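N-terminal acetyltransferase-like protein (Chaetomium thermophilum, PDB 5NNP) probably serves as the TPR-repeat auxiliary subunit of an N-terminal acetyltransferase A complex, which transfers acetyl groups to protein N-termini. Local coordinates at residues Ala100-Phe103 and Ala104-Glu108. Numbering follows the deposited sequence.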
# COMPACT_ATOMS: atom_id res chain seq x y z
N ALA A 100 2.85 26.06 -17.54
CA ALA A 100 3.89 26.47 -18.48
C ALA A 100 3.94 25.54 -19.71
O ALA A 100 4.09 26.01 -20.84
CB ALA A 100 5.24 26.50 -17.77
N TYR A 101 3.82 24.24 -19.49
CA TYR A 101 3.68 23.30 -20.59
C TYR A 101 2.47 23.64 -21.47
O TYR A 101 2.55 23.63 -22.70
CB TYR A 101 3.55 21.87 -20.07
CG TYR A 101 4.86 21.17 -19.86
CD1 TYR A 101 5.58 21.31 -18.68
CD2 TYR A 101 5.38 20.34 -20.85
CE1 TYR A 101 6.79 20.64 -18.50
CE2 TYR A 101 6.58 19.68 -20.67
CZ TYR A 101 7.28 19.83 -19.51
OH TYR A 101 8.48 19.15 -19.36
N LYS A 102 1.36 23.96 -20.82
CA LYS A 102 0.10 24.26 -21.50
C LYS A 102 0.22 25.44 -22.48
O LYS A 102 -0.34 25.42 -23.58
CB LYS A 102 -0.99 24.55 -20.48
CG LYS A 102 -2.38 24.35 -20.98
CD LYS A 102 -3.28 23.81 -19.87
CE LYS A 102 -3.42 24.81 -18.75
NZ LYS A 102 -4.48 24.35 -17.82
N PHE A 103 0.96 26.46 -22.06
CA PHE A 103 1.13 27.66 -22.88
C PHE A 103 2.14 27.40 -24.00
O PHE A 103 1.94 27.81 -25.16
CB PHE A 103 1.56 28.84 -22.01
CG PHE A 103 1.35 30.18 -22.67
CD1 PHE A 103 0.07 30.62 -22.97
CD2 PHE A 103 2.43 30.98 -22.98
CE1 PHE A 103 -0.15 31.86 -23.56
CE2 PHE A 103 2.24 32.22 -23.58
CZ PHE A 103 0.94 32.67 -23.88
N ALA A 104 3.22 26.70 -23.66
CA ALA A 104 4.17 26.25 -24.68
C ALA A 104 3.43 25.49 -25.79
O ALA A 104 3.63 25.76 -26.99
CB ALA A 104 5.25 25.39 -24.05
N LEU A 105 2.56 24.57 -25.42
CA LEU A 105 1.79 23.83 -26.42
C LEU A 105 0.83 24.73 -27.23
O LEU A 105 0.56 24.44 -28.40
CB LEU A 105 1.01 22.69 -25.76
CG LEU A 105 0.40 21.64 -26.70
CD1 LEU A 105 1.48 20.89 -27.45
CD2 LEU A 105 -0.50 20.65 -25.97
N LYS A 106 0.31 25.81 -26.64
CA LYS A 106 -0.55 26.72 -27.41
C LYS A 106 0.30 27.52 -28.40
O LYS A 106 -0.20 28.01 -29.41
CB LYS A 106 -1.33 27.68 -26.50
CG LYS A 106 -2.39 27.00 -25.68
CD LYS A 106 -3.25 27.97 -24.90
CE LYS A 106 -4.16 27.21 -23.94
NZ LYS A 106 -5.03 28.12 -23.11
N LEU A 107 1.59 27.66 -28.09
CA LEU A 107 2.52 28.36 -28.97
C LEU A 107 3.06 27.43 -30.05
O LEU A 107 3.26 27.85 -31.18
CB LEU A 107 3.68 28.95 -28.17
CG LEU A 107 3.24 30.11 -27.28
CD1 LEU A 107 4.33 30.58 -26.32
CD2 LEU A 107 2.78 31.23 -28.18
N GLU A 108 3.28 26.16 -29.71
CA GLU A 108 3.81 25.18 -30.65
C GLU A 108 3.02 23.87 -30.65
O GLU A 108 3.55 22.83 -30.25
CB GLU A 108 5.27 24.89 -30.32
CG GLU A 108 5.99 24.04 -31.33
CD GLU A 108 6.32 24.81 -32.58
OE1 GLU A 108 6.96 24.22 -33.47
OE2 GLU A 108 5.96 26.01 -32.69
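F103 and L107 meet one turn apart near the C-terminal end of helix 94-107. This is the second helix of a predicted tetratricopeptide (TPR) repeat, packed antiparallel against helix 78-90 as in other TPR hairpins. The F103 ring lies obliquely to the L107 side chain. Its CE2 comes 3.8 Å from L107 CD1, and CD2 is close to the same methyl. Two torsions bring the groups together. F103 CG is anti to the backbone N (chi1 -162°), while L107 CG lies beside its own backbone N (chi1 -69°). K106 CG sits over the previous turn, 3.3 Å from K102 O. Beyond CG the K106 chain is extended. K102 and K106 both project from the exposed side, and their NZ atoms stay 6.5 Å apart.

The backbone beneath is helical, and five i to i+4 hydrogen bonds run through A100-E108. A104 N to A100 O (3.0 Å) and L105 N to Y101 O (2.9 Å) are fairly straight. The next two bend more: K106 N to K102 O is 3.2 Å with an N-H...O angle of 139°, and L107 N to F103 O is similarly bent. The last is E108 N to A104 O. It still ties E108 back to the helix, although the phi/psi of E108 are no longer helical.

Two neighbouring helices contact these side chains. W81 of helix 78-90 meets F103 edge-to-face and also touches L107, so W81 of the partner helix borders the pair, while F103 remains exposed. Y101 is buried between H82, I86 and R89 of that helix and D117 and L121 of helix 112-124, which also receives L105 at I114 and Q115. A104 is buried in the fold; its CB lies 3.5 Å from both A100 O and Y101 O.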